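Local coordinates for glycoside hydrolase family 81 (PDB 6FOP), which probably hydrolyses beta-1,3-glucans such as laminarin as a family 81 glucanase of the Clostridium thermocellum cellulosome, at residues V165-G169 and V170-L174; N688-S691 and S692-V696; P465-N469 and F470-E474; Y403-S406 and Y407-E411; K289-G293 and T294-T298. All blocks are in the same frame, centred on the assembly; numbering follows the deposited sequence.

Interaction 1. Residues V165-G169 and V170-L174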
loop_
_atom_site.group_PDB
_atom_site.type_symbol
_atom_site.label_atom_id
_atom_site.label_comp_id
_atom_site.label_asym_id
_atom_site.label_seq_id
_atom_site.Cartn_x
_atom_site.Cartn_y
_atom_site.Cartn_z
ATOM N N VAL A 165 32.321 8.906 -11.209
ATOM C CA VAL A 165 32.588 7.688 -11.939
ATOM C C VAL A 165 31.396 7.294 -12.793
ATOM O O VAL A 165 30.257 7.689 -12.527
ATOM C CB VAL A 165 33.016 6.519 -11.019
ATOM C CG1 VAL A 165 34.246 6.932 -10.198
ATOM C CG2 VAL A 165 31.894 6.066 -10.097
ATOM N N THR A 166 31.661 6.494 -13.814
ATOM C CA THR A 166 30.625 5.945 -14.675
ATOM C C THR A 166 30.894 4.463 -14.792
ATOM O O THR A 166 32.009 4.070 -15.126
ATOM C CB THR A 166 30.611 6.598 -16.051
ATOM O OG1 THR A 166 30.648 8.036 -15.918
ATOM C CG2 THR A 166 29.343 6.181 -16.833
ATOM N N ILE A 167 29.873 3.647 -14.499
ATOM C CA ILE A 167 29.948 2.190 -14.607
ATOM C C ILE A 167 28.638 1.682 -15.170
ATOM O O ILE A 167 27.591 2.123 -14.712
ATOM C CB ILE A 167 30.310 1.538 -13.259
ATOM C CG1 ILE A 167 30.664 0.063 -13.423
ATOM C CG2 ILE A 167 29.236 1.718 -12.203
ATOM C CD1 ILE A 167 32.039 -0.149 -13.996
ATOM N N ASN A 168 28.672 0.765 -16.134
ATOM C CA ASN A 168 27.445 0.280 -16.773
ATOM C C ASN A 168 26.558 1.415 -17.315
ATOM O O ASN A 168 25.330 1.309 -17.314
ATOM C CB ASN A 168 26.647 -0.613 -15.784
ATOM C CG ASN A 168 27.409 -1.869 -15.392
ATOM O OD1 ASN A 168 28.163 -2.412 -16.201
ATOM N ND2 ASN A 168 27.230 -2.334 -14.161
ATOM N N GLY A 169 27.162 2.522 -17.737
ATOM C CA GLY A 169 26.425 3.676 -18.237
ATOM C C GLY A 169 25.765 4.532 -17.179
ATOM O O GLY A 169 25.064 5.472 -17.528
ATOM N N VAL A 170 26.014 4.240 -15.894
ATOM C CA VAL A 170 25.394 4.946 -14.780
ATOM C C VAL A 170 26.464 5.813 -14.113
ATOM O O VAL A 170 27.558 5.321 -13.788
ATOM C CB VAL A 170 24.814 3.955 -13.740
ATOM C CG1 VAL A 170 24.130 4.696 -12.600
ATOM C CG2 VAL A 170 23.821 3.002 -14.399
ATOM N N ASN A 171 26.163 7.101 -13.963
ATOM C CA ASN A 171 27.038 8.029 -13.298
ATOM C C ASN A 171 26.815 8.036 -11.802
ATOM O O ASN A 171 25.671 8.064 -11.346
ATOM C CB ASN A 171 26.831 9.435 -13.876
ATOM C CG ASN A 171 27.139 9.495 -15.346
ATOM O OD1 ASN A 171 28.289 9.326 -15.739
ATOM N ND2 ASN A 171 26.117 9.670 -16.167
ATOM N N TYR A 172 27.910 7.957 -11.035
ATOM C CA TYR A 172 27.877 8.044 -9.588
ATOM C C TYR A 172 28.886 9.042 -9.066
ATOM O O TYR A 172 29.949 9.243 -9.649
ATOM C CB TYR A 172 28.206 6.705 -8.938
ATOM C CG TYR A 172 27.187 5.620 -9.102
ATOM C CD1 TYR A 172 26.156 5.490 -8.197
ATOM C CD2 TYR A 172 27.284 4.705 -10.149
ATOM C CE1 TYR A 172 25.254 4.451 -8.308
ATOM C CE2 TYR A 172 26.366 3.675 -10.295
ATOM C CZ TYR A 172 25.351 3.557 -9.366
ATOM O OH TYR A 172 24.425 2.544 -9.498
ATOM N N GLY A 173 28.549 9.613 -7.911
ATOM C CA GLY A 173 29.490 10.347 -7.090
ATOM C C GLY A 173 29.885 9.480 -5.914
ATOM O O GLY A 173 29.028 8.826 -5.314
ATOM N N LEU A 174 31.186 9.495 -5.586
ATOM C CA LEU A 174 31.729 8.828 -4.393
ATOM C C LEU A 174 32.275 9.918 -3.508
ATOM O O LEU A 174 33.175 10.654 -3.926
ATOM C CB LEU A 174 32.813 7.831 -4.761
ATOM C CG LEU A 174 32.527 6.825 -5.860
ATOM C CD1 LEU A 174 33.763 5.991 -6.117
ATOM C CD2 LEU A 174 31.335 5.937 -5.507
#
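V165 and Y172 form a hydrogen-bonded antiparallel pair, and backbone bonds of this kind carry most of the contact: V165 N reaches Y172 O at 2.9 Å with an N-H...O angle of 175°, and Y172 N returns to V165 O at 2.8 Å. I167 and V170 repeat the exchange beside the turn.

The polar side-chain link belongs to the non-hydrogen-bonded pair between them. T166 and N171 lie side by side on one face, and T166 OG1 donates to N171 OD1 at 2.7 Å. T166 OG1 stands anti to its carbonyl carbon (chi1 -48°), which sets the hydroxyl facing N171 on the neighbouring strand.

Apolar contacts occupy the other face. V165 CG2 rests on Y172 CB at 3.9 Å, and I167 CG2 approaches the Y172 ring obliquely, 4.0 Å from CE2. The far end of that ring is fixed by D88, whose carboxylate is hydrogen-bonded to Y172 OH and also accepts from N168 ND2.

N168 and G169 both have positive phi, as the corners of a type I' turn require. This is a beta hairpin with a two-residue type I' loop, joining strands 162-167 and 170-175 within an antiparallel sheet of eight strands.

Interaction 2. Residues N688-S691 and S692-V696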
loop_
_atom_site.group_PDB
_atom_site.type_symbol
_atom_site.label_atom_id
_atom_site.label_comp_id
_atom_site.label_asym_id
_atom_site.label_seq_id
_atom_site.Cartn_x
_atom_site.Cartn_y
_atom_site.Cartn_z
ATOM N N ASN A 688 -25.064 10.212 7.201
ATOM C CA ASN A 688 -24.730 10.823 8.485
ATOM C C ASN A 688 -24.659 9.746 9.539
ATOM O O ASN A 688 -25.696 9.249 9.982
ATOM C CB ASN A 688 -25.788 11.876 8.837
ATOM C CG ASN A 688 -25.535 12.575 10.155
ATOM O OD1 ASN A 688 -24.550 12.310 10.869
ATOM N ND2 ASN A 688 -26.437 13.493 10.487
ATOM N N ALA A 689 -23.446 9.413 9.963
ATOM C CA ALA A 689 -23.220 8.397 10.978
ATOM C C ALA A 689 -23.237 8.969 12.403
ATOM O O ALA A 689 -23.018 8.231 13.353
ATOM C CB ALA A 689 -21.903 7.693 10.724
ATOM N N SER A 690 -23.460 10.265 12.547
ATOM C CA SER A 690 -23.450 10.904 13.875
ATOM C C SER A 690 -24.845 10.927 14.472
ATOM O O SER A 690 -25.833 10.654 13.783
ATOM C CB SER A 690 -22.894 12.322 13.781
ATOM O OG SER A 690 -23.868 13.247 13.352
ATOM N N SER A 691 -24.920 11.313 15.743
ATOM C CA SER A 691 -26.184 11.408 16.455
ATOM C C SER A 691 -26.849 12.778 16.368
ATOM O O SER A 691 -27.887 12.985 17.002
ATOM C CB SER A 691 -25.982 11.017 17.917
ATOM O OG SER A 691 -25.683 9.636 17.983
ATOM N N SER A 692 -26.273 13.699 15.599
ATOM C CA SER A 692 -26.862 15.031 15.360
ATOM C C SER A 692 -27.128 15.209 13.873
ATOM O O SER A 692 -26.372 14.695 13.032
ATOM C CB SER A 692 -25.888 16.134 15.791
ATOM O OG SER A 692 -25.484 15.983 17.134
ATOM N N ALA A 693 -28.161 15.979 13.539
ATOM C CA ALA A 693 -28.369 16.403 12.153
ATOM C C ALA A 693 -27.147 17.162 11.622
ATOM O O ALA A 693 -26.472 17.862 12.375
ATOM C CB ALA A 693 -29.594 17.273 12.040
ATOM N N LYS A 694 -26.870 16.974 10.330
ATOM C CA LYS A 694 -25.739 17.604 9.640
ATOM C C LYS A 694 -26.258 18.465 8.521
ATOM O O LYS A 694 -27.212 18.089 7.826
ATOM C CB LYS A 694 -24.798 16.567 9.019
ATOM C CG LYS A 694 -23.782 15.928 9.931
ATOM C CD LYS A 694 -22.929 14.955 9.116
ATOM C CE LYS A 694 -21.964 14.180 9.998
ATOM N NZ LYS A 694 -20.992 15.126 10.643
ATOM N N LYS A 695 -25.638 19.623 8.329
ATOM C CA LYS A 695 -25.804 20.390 7.115
ATOM C C LYS A 695 -24.574 20.132 6.264
ATOM O O LYS A 695 -23.452 20.426 6.699
ATOM C CB LYS A 695 -25.916 21.881 7.400
ATOM C CG LYS A 695 -26.086 22.719 6.144
ATOM C CD LYS A 695 -25.917 24.207 6.435
ATOM C CE LYS A 695 -27.224 24.891 6.704
ATOM N NZ LYS A 695 -26.989 26.365 6.703
ATOM N N VAL A 696 -24.791 19.577 5.077
ATOM C CA VAL A 696 -23.709 19.217 4.138
ATOM C C VAL A 696 -23.797 20.131 2.941
ATOM O O VAL A 696 -24.853 20.244 2.294
ATOM C CB VAL A 696 -23.794 17.738 3.716
ATOM C CG1 VAL A 696 -22.675 17.419 2.716
ATOM C CG2 VAL A 696 -23.749 16.837 4.946
HETATM O O HOH W 1 -22.438 15.581 13.154
#
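N688 reaches across the loop with its amide: ND2 donates to S692 O at 2.8 Å, and the N-H...O angle of 169° makes the bond nearly straight. The acceptor lies almost in the amide plane of N688, as suits an amide N-H. S690 OG adds a second link between the segments, a weak bond in which S692 N is the donor, at 3.3 Å.

The aliphatic part of K694 supplies the remaining first-shell contact. Its chain crosses the N688 amide obliquely, extended as far as CE, and brings CE to 3.3 Å from N688 OD1. A bend at the last torsion (chi4 -63°) then turns K694 NZ to a water at 2.9 Å, and that water donates to S690 OG, so the ammonium group meets the serine through a bridge.

The next shell sets the amide's orientation. N688 OD1 accepts from S690 N at 2.9 Å, which defines an Asx turn, and from S690 OG at 2.7 Å. The hydroxyl lies in the carbonyl plane on a lone pair, whereas the backbone N-H comes from above that plane. CG stands anti to the backbone N (chi1 -180°), directing the amide across the loop. Farther out, N688 ND2 also bonds V706 O, and S691 OG bonds H709, tying this loop, which leads from strand 681-688 into strand 694-697, to the chain that follows.

The chemistry implies a fixed amide: two donors on OD1 and two acceptors on ND2 leave little freedom to flip it. The nearby ammonium of K694 would probably polarise the bridging water.

Interaction 3. Residues P465-N469 and F470-E474. With CA (calcium ion), chain B.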
loop_
_atom_site.group_PDB
_atom_site.type_symbol
_atom_site.label_atom_id
_atom_site.label_comp_id
_atom_site.label_asym_id
_atom_site.label_seq_id
_atom_site.Cartn_x
_atom_site.Cartn_y
_atom_site.Cartn_z
ATOM N N PRO A 465 4.013 -2.789 14.620
ATOM C CA PRO A 465 4.842 -1.795 13.969
ATOM C C PRO A 465 3.979 -0.707 13.326
ATOM O O PRO A 465 2.761 -0.894 13.140
ATOM C CB PRO A 465 5.601 -2.611 12.934
ATOM C CG PRO A 465 4.631 -3.682 12.534
ATOM C CD PRO A 465 3.852 -3.997 13.793
ATOM N N PHE A 466 4.576 0.418 12.990
ATOM C CA PHE A 466 3.865 1.540 12.384
ATOM C C PHE A 466 3.461 1.196 10.957
ATOM O O PHE A 466 4.306 0.831 10.146
ATOM C CB PHE A 466 4.757 2.776 12.392
ATOM C CG PHE A 466 4.090 4.026 11.901
ATOM C CD1 PHE A 466 3.140 4.674 12.672
ATOM C CD2 PHE A 466 4.480 4.607 10.713
ATOM C CE1 PHE A 466 2.560 5.831 12.210
ATOM C CE2 PHE A 466 3.907 5.776 10.259
ATOM C CZ PHE A 466 2.951 6.383 11.017
ATOM N N LEU A 467 2.169 1.276 10.662
ATOM C CA LEU A 467 1.640 1.087 9.303
ATOM C C LEU A 467 2.212 -0.119 8.582
ATOM O O LEU A 467 2.900 0.005 7.542
ATOM C CB LEU A 467 1.827 2.366 8.473
ATOM C CG LEU A 467 1.170 3.655 8.937
ATOM C CD1 LEU A 467 1.441 4.764 7.931
ATOM C CD2 LEU A 467 -0.339 3.478 9.176
ATOM N N ARG A 468 1.905 -1.301 9.098
ATOM C CA ARG A 468 2.486 -2.512 8.536
ATOM C C ARG A 468 2.389 -2.615 7.026
ATOM O O ARG A 468 3.400 -2.499 6.307
ATOM C CB ARG A 468 1.937 -3.787 9.185
ATOM C CG ARG A 468 2.663 -5.048 8.746
ATOM C CD ARG A 468 1.945 -6.330 9.118
ATOM N NE ARG A 468 1.659 -6.379 10.544
ATOM C CZ ARG A 468 2.527 -6.732 11.493
ATOM N NH1 ARG A 468 3.787 -7.095 11.202
ATOM N NH2 ARG A 468 2.158 -6.688 12.762
ATOM N N ASN A 469 1.182 -2.843 6.491
ATOM C CA ASN A 469 1.107 -3.143 5.061
ATOM C C ASN A 469 1.314 -1.948 4.131
ATOM O O ASN A 469 1.816 -2.122 3.008
ATOM C CB ASN A 469 -0.166 -3.884 4.730
ATOM C CG ASN A 469 -0.176 -5.254 5.359
ATOM O OD1 ASN A 469 -0.655 -5.397 6.497
ATOM N ND2 ASN A 469 0.372 -6.243 4.687
ATOM N N PHE A 470 1.001 -0.740 4.596
ATOM C CA PHE A 470 1.078 0.435 3.746
ATOM C C PHE A 470 2.511 0.936 3.667
ATOM O O PHE A 470 3.167 1.038 4.717
ATOM C CB PHE A 470 0.178 1.536 4.257
ATOM C CG PHE A 470 -0.002 2.663 3.282
ATOM C CD1 PHE A 470 -0.740 2.457 2.103
ATOM C CD2 PHE A 470 0.485 3.919 3.534
ATOM C CE1 PHE A 470 -0.930 3.488 1.198
ATOM C CE2 PHE A 470 0.277 4.951 2.634
ATOM C CZ PHE A 470 -0.433 4.729 1.462
ATOM N N ASP A 471 2.973 1.312 2.474
ATOM C CA ASP A 471 4.301 1.947 2.251
ATOM C C ASP A 471 4.003 3.439 2.016
ATOM O O ASP A 471 3.452 3.818 0.978
ATOM C CB ASP A 471 4.945 1.325 1.032
ATOM C CG ASP A 471 6.320 1.902 0.694
ATOM O OD1 ASP A 471 6.522 3.114 0.930
ATOM O OD2 ASP A 471 7.118 1.133 0.091
ATOM N N PRO A 472 4.346 4.290 2.984
ATOM C CA PRO A 472 3.986 5.708 2.848
ATOM C C PRO A 472 4.572 6.427 1.639
ATOM O O PRO A 472 4.014 7.436 1.181
ATOM C CB PRO A 472 4.475 6.337 4.154
ATOM C CG PRO A 472 4.668 5.211 5.086
ATOM C CD PRO A 472 4.989 4.008 4.284
ATOM N N TYR A 473 5.719 5.954 1.161
ATOM C CA TYR A 473 6.416 6.656 0.094
ATOM C C TYR A 473 6.011 6.154 -1.293
ATOM O O TYR A 473 5.798 6.954 -2.205
ATOM C CB TYR A 473 7.947 6.717 0.297
ATOM C CG TYR A 473 8.587 7.968 -0.256
ATOM C CD1 TYR A 473 9.066 8.006 -1.567
ATOM C CD2 TYR A 473 8.765 9.076 0.547
ATOM C CE1 TYR A 473 9.654 9.141 -2.065
ATOM C CE2 TYR A 473 9.366 10.223 0.040
ATOM C CZ TYR A 473 9.853 10.237 -1.259
ATOM O OH TYR A 473 10.454 11.382 -1.767
ATOM N N GLU A 474 5.904 4.842 -1.454
ATOM C CA GLU A 474 5.337 4.334 -2.706
ATOM C C GLU A 474 3.842 4.642 -2.805
ATOM O O GLU A 474 3.295 4.577 -3.902
ATOM C CB GLU A 474 5.573 2.834 -2.896
ATOM C CG GLU A 474 7.026 2.486 -3.156
ATOM C CD GLU A 474 7.273 1.345 -4.109
ATOM O OE1 GLU A 474 6.360 0.900 -4.882
ATOM O OE2 GLU A 474 8.455 0.908 -4.147
HETATM CA CA CA B . 4.574 -0.334 5.963
HETATM O O HOH W 2 5.379 1.252 7.559
HETATM O O HOH W 3 4.569 -1.424 3.796
HETATM O O HOH W 4 6.483 0.592 4.771
HETATM O O HOH W 5 6.150 -1.793 6.988
#
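L467 has both backbone torsions positive (phi 46°, psi 66°), and R468 and N469 then curl the chain so that the carbonyls of L467, R468 and F470 converge on one calcium ion. L467 O and F470 O each bind it at 2.3 Å, while R468 O is slightly longer at 2.5 Å. The two nearer oxygens are themselves only 3.0 Å apart, a closeness between acceptors that the shared metal explains.

Four waters, each about 2.4 Å from calcium, raise the ligand count to seven. One lies 2.8 Å from F466 O and probably donates to it. All protein ligands are backbone carbonyls, which the ion probably polarises.

Side-chain contact across the segments is slight: L467 CD1 touches P472 CG at 4.3 Å. Beyond it, D471 OD1 accepts from Y473 N in an Asx turn and, with E474 N as second donor, completes an Asx motif; D471 OD2 goes to W478.

The R468 side chain leads away from the ion, to T37 and to a salt bridge with D453. The calcium loop follows helix 440-455 and runs into the short, weakly bonded strand at 470-471, with F470 and P472 packed on helix 514-534 and L467 against W232 of strand 223-235.

Interaction 4. Residues Y403-S406 and Y407-E411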
loop_
_atom_site.group_PDB
_atom_site.type_symbol
_atom_site.label_atom_id
_atom_site.label_comp_id
_atom_site.label_asym_id
_atom_site.label_seq_id
_atom_site.Cartn_x
_atom_site.Cartn_y
_atom_site.Cartn_z
ATOM N N TYR A 403 -6.252 -17.927 13.182
ATOM C CA TYR A 403 -6.211 -19.368 12.840
ATOM C C TYR A 403 -7.634 -19.882 12.654
ATOM O O TYR A 403 -8.474 -19.580 13.496
ATOM C CB TYR A 403 -5.472 -20.198 13.880
ATOM C CG TYR A 403 -3.990 -19.870 13.933
ATOM C CD1 TYR A 403 -3.141 -20.166 12.858
ATOM C CD2 TYR A 403 -3.448 -19.225 15.021
ATOM C CE1 TYR A 403 -1.792 -19.815 12.895
ATOM C CE2 TYR A 403 -2.104 -18.892 15.070
ATOM C CZ TYR A 403 -1.285 -19.199 14.010
ATOM O OH TYR A 403 0.049 -18.840 14.116
ATOM N N PRO A 404 -7.912 -20.652 11.592
ATOM C CA PRO A 404 -6.928 -21.123 10.597
ATOM C C PRO A 404 -6.431 -20.037 9.640
ATOM O O PRO A 404 -7.156 -19.093 9.299
ATOM C CB PRO A 404 -7.678 -22.203 9.804
ATOM C CG PRO A 404 -9.025 -22.310 10.406
ATOM C CD PRO A 404 -9.257 -21.228 11.384
ATOM N N SER A 405 -5.155 -20.168 9.285
ATOM C CA SER A 405 -4.477 -19.223 8.412
ATOM C C SER A 405 -4.576 -19.690 6.977
ATOM O O SER A 405 -5.046 -20.818 6.700
ATOM C CB SER A 405 -3.007 -19.194 8.795
ATOM O OG SER A 405 -2.470 -20.493 8.680
ATOM N N SER A 406 -4.121 -18.848 6.064
ATOM C CA SER A 406 -4.050 -19.277 4.667
ATOM C C SER A 406 -3.086 -18.403 3.880
ATOM O O SER A 406 -2.837 -17.233 4.247
ATOM C CB SER A 406 -5.428 -19.297 4.014
ATOM O OG SER A 406 -6.015 -18.016 4.087
ATOM N N TYR A 407 -2.579 -18.975 2.790
ATOM C CA TYR A 407 -1.700 -18.285 1.848
ATOM C C TYR A 407 -0.511 -17.590 2.544
ATOM O O TYR A 407 -0.082 -16.528 2.123
ATOM C CB TYR A 407 -2.524 -17.298 1.014
ATOM C CG TYR A 407 -3.740 -17.931 0.344
ATOM C CD1 TYR A 407 -3.608 -18.730 -0.785
ATOM C CD2 TYR A 407 -5.016 -17.753 0.862
ATOM C CE1 TYR A 407 -4.700 -19.311 -1.415
ATOM C CE2 TYR A 407 -6.114 -18.331 0.253
ATOM C CZ TYR A 407 -5.957 -19.110 -0.875
ATOM O OH TYR A 407 -7.050 -19.673 -1.457
ATOM N N GLY A 408 0.009 -18.214 3.595
ATOM C CA GLY A 408 1.163 -17.701 4.286
ATOM C C GLY A 408 0.897 -16.529 5.213
ATOM O O GLY A 408 1.844 -15.887 5.658
ATOM N N SER A 409 -0.361 -16.293 5.610
ATOM C CA SER A 409 -0.666 -15.269 6.615
ATOM C C SER A 409 0.018 -15.528 7.947
ATOM O O SER A 409 0.278 -14.593 8.709
ATOM C CB SER A 409 -2.181 -15.093 6.794
ATOM O OG SER A 409 -2.768 -16.279 7.278
ATOM N N ASP A 410 0.299 -16.806 8.218
ATOM C CA ASP A 410 0.978 -17.231 9.419
ATOM C C ASP A 410 2.517 -17.213 9.296
ATOM O O ASP A 410 3.169 -16.390 9.928
ATOM C CB ASP A 410 0.452 -18.600 9.894
ATOM C CG ASP A 410 0.460 -19.687 8.825
ATOM O OD1 ASP A 410 0.780 -19.437 7.629
ATOM O OD2 ASP A 410 0.144 -20.829 9.191
ATOM N N GLU A 411 3.087 -18.076 8.448
ATOM C CA GLU A 411 4.529 -18.295 8.404
ATOM C C GLU A 411 5.280 -17.204 7.673
ATOM O O GLU A 411 6.475 -16.988 7.931
ATOM C CB GLU A 411 4.865 -19.603 7.694
ATOM C CG GLU A 411 4.437 -20.823 8.428
ATOM C CD GLU A 411 5.009 -22.053 7.782
ATOM O OE1 GLU A 411 4.475 -22.474 6.721
ATOM O OE2 GLU A 411 6.018 -22.553 8.327
#
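Y403 begins the contact with the ring atom CE1, which lies 3.9 Å from D410 CB; the two side chains cross at about a right angle, the ring and carboxylate planes being 62° apart. The hydroxyl of this tyrosine is held by K19 O. The chain then passes through a cis peptide bond at P404.

At S405 the hydroxyl OG donates to D410 OD2 at 2.7 Å. It meets that oxygen from above the carboxylate plane, 86° out of it. S405 was modelled in two conformers, so this bond describes one of them. S405 CB also packs 3.3 Å from S409 OG.

S406 is gripped through its backbone. S406 N donates to S409 OG at 3.1 Å, and S406 O accepts from S409 N at 3.0 Å, closing a type I' turn with Y407 and G408 at the corners. S409 OG sits between its own backbone N and carbonyl carbon (chi1 63°), which points it back at S406. The S406 hydroxyl bonds D338, and Y407 OH bonds W341.

The turn lies in the loop between strand 399-403 and helix 416-433. Chemically, S409 serves S406 twice there, giving its backbone N-H to one side of the residue and its hydroxyl oxygen to the other.

Interaction 5. Residues K289-G293 and T294-T298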
loop_
_atom_site.group_PDB
_atom_site.type_symbol
_atom_site.label_atom_id
_atom_site.label_comp_id
_atom_site.label_asym_id
_atom_site.label_seq_id
_atom_site.Cartn_x
_atom_site.Cartn_y
_atom_site.Cartn_z
ATOM N N LYS A 289 10.985 12.956 -10.223
ATOM C CA LYS A 289 11.488 14.317 -10.149
ATOM C C LYS A 289 12.281 14.485 -8.867
ATOM O O LYS A 289 12.283 13.621 -7.993
ATOM C CB LYS A 289 10.349 15.345 -10.259
ATOM C CG LYS A 289 9.651 15.308 -11.607
ATOM C CD LYS A 289 8.667 16.482 -11.730
ATOM C CE LYS A 289 7.960 16.448 -13.062
ATOM N NZ LYS A 289 7.017 17.599 -13.165
ATOM N N THR A 290 12.993 15.600 -8.779
ATOM C CA THR A 290 13.761 15.901 -7.589
ATOM C C THR A 290 13.447 17.285 -7.060
ATOM O O THR A 290 13.100 18.206 -7.808
ATOM C CB THR A 290 15.272 15.770 -7.832
ATOM O OG1 THR A 290 15.705 16.657 -8.872
ATOM C CG2 THR A 290 15.671 14.341 -8.119
ATOM N N ILE A 291 13.633 17.443 -5.744
ATOM C CA ILE A 291 13.510 18.740 -5.080
ATOM C C ILE A 291 14.670 18.874 -4.104
ATOM O O ILE A 291 15.264 17.861 -3.701
ATOM C CB ILE A 291 12.178 18.913 -4.312
ATOM C CG1 ILE A 291 12.042 17.858 -3.200
ATOM C CG2 ILE A 291 11.020 18.827 -5.315
ATOM C CD1 ILE A 291 10.843 18.067 -2.336
ATOM N N GLN A 292 14.992 20.107 -3.772
ATOM C CA GLN A 292 15.912 20.388 -2.677
ATOM C C GLN A 292 15.096 20.657 -1.445
ATOM O O GLN A 292 14.244 21.556 -1.443
ATOM C CB GLN A 292 16.762 21.616 -2.983
ATOM C CG GLN A 292 17.561 22.176 -1.795
ATOM C CD GLN A 292 18.444 21.195 -1.130
ATOM O OE1 GLN A 292 18.439 21.092 0.105
ATOM N NE2 GLN A 292 19.261 20.494 -1.916
ATOM N N GLY A 293 15.420 19.945 -0.383
ATOM C CA GLY A 293 14.828 20.229 0.913
ATOM C C GLY A 293 14.747 19.005 1.761
ATOM O O GLY A 293 14.948 17.872 1.280
ATOM N N THR A 294 14.410 19.230 3.018
ATOM C CA THR A 294 14.219 18.142 3.939
ATOM C C THR A 294 12.743 17.791 4.140
ATOM O O THR A 294 12.458 16.858 4.869
ATOM C CB THR A 294 14.867 18.459 5.288
ATOM O OG1 THR A 294 14.377 19.716 5.759
ATOM C CG2 THR A 294 16.383 18.473 5.120
ATOM N N SER A 295 11.828 18.505 3.483
ATOM C CA SER A 295 10.423 18.156 3.569
ATOM C C SER A 295 9.656 18.632 2.364
ATOM O O SER A 295 10.049 19.570 1.671
ATOM C CB SER A 295 9.787 18.716 4.844
ATOM O OG SER A 295 9.723 20.120 4.792
ATOM N N PHE A 296 8.535 17.959 2.132
ATOM C CA PHE A 296 7.556 18.388 1.143
ATOM C C PHE A 296 6.195 17.847 1.536
ATOM O O PHE A 296 6.082 16.987 2.402
ATOM C CB PHE A 296 7.942 17.943 -0.280
ATOM C CG PHE A 296 7.853 16.465 -0.522
ATOM C CD1 PHE A 296 8.901 15.625 -0.204
ATOM C CD2 PHE A 296 6.714 15.905 -1.126
ATOM C CE1 PHE A 296 8.850 14.273 -0.442
ATOM C CE2 PHE A 296 6.669 14.555 -1.386
ATOM C CZ PHE A 296 7.724 13.731 -1.015
ATOM N N LYS A 297 5.178 18.343 0.846
ATOM C CA LYS A 297 3.830 17.830 1.040
ATOM C C LYS A 297 3.173 17.437 -0.257
ATOM O O LYS A 297 3.530 17.928 -1.325
ATOM C CB LYS A 297 2.955 18.793 1.823
ATOM C CG LYS A 297 2.538 20.052 1.139
ATOM C CD LYS A 297 1.686 20.871 2.112
ATOM C CE LYS A 297 1.072 22.079 1.453
ATOM N NZ LYS A 297 0.274 22.855 2.447
ATOM N N THR A 298 2.191 16.545 -0.124
ATOM C CA THR A 298 1.238 16.264 -1.198
ATOM C C THR A 298 -0.132 16.608 -0.635
ATOM O O THR A 298 -0.382 16.454 0.584
ATOM C CB THR A 298 1.265 14.788 -1.633
ATOM O OG1 THR A 298 0.934 13.946 -0.520
ATOM C CG2 THR A 298 2.606 14.397 -2.200
#
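I291 and F296 supply the apolar contact of this connection. I291 CD1 comes to 3.6 Å from F296 CB, and 3.8 Å separates it from F296 CG and CD1. The methyl group therefore rests at the root of the aromatic side chain, approaching the ring obliquely, and the two side chains cross at about a right angle. Both first torsions contribute: I291 CG1 (chi1 61°) and F296 CG (chi1 69°) each stand between the backbone N and the carbonyl carbon. An extended second torsion in I291 then carries CD1 out to F296.

Backbone geometry governs the bend. G293 has a phi of 151°, and at its backbone angles a side chain would be jammed against the carbonyl oxygen of Q292; T294 follows with its CB directed away from 289-293. The strands diverge from this point: I291 and F296 still meet near the bend, but K289 and T298 are far apart as the strands go to different sheets.

Backbone hydrogen bonds to other strands confirm the change of sheet. I291 pairs with L261, in the sheet containing strands 260-263 and 286-292, while T294 pairs with A247 of strand 240-251. F296 also stacks on F245, and both I291 and F296 touch L261.

The chemistry across the bend is thus dispersion and shape: one methyl group against an aromatic side chain, with the polar bonding of each backbone directed to its own sheet.

How the interactions relate
Along the chain the order is interaction 1, 5, 4, 3 and 2. Interactions 1 and 2 lie on opposite sides of the chain's centre, their centres about 60 Å apart, whereas the centre of interaction 3 is about 7 Å from the centre of the chain. Interactions 3 and 5 touch: Y473 OH lies 3.6 Å from F296 CE1, packing the calcium-binding segment against the strand 295-301. Interactions 3 and 4 both lie in the family 81 C-terminal domain, with nearest atoms about 8 Å apart. Interaction 1 belongs to the eight-stranded sheet, interaction 5 passes between two three-stranded sheets, and interaction 2 joins strands 681-688 and 694-697. The contacts thus run from the beta-rich N-terminal part to the C-terminal strands.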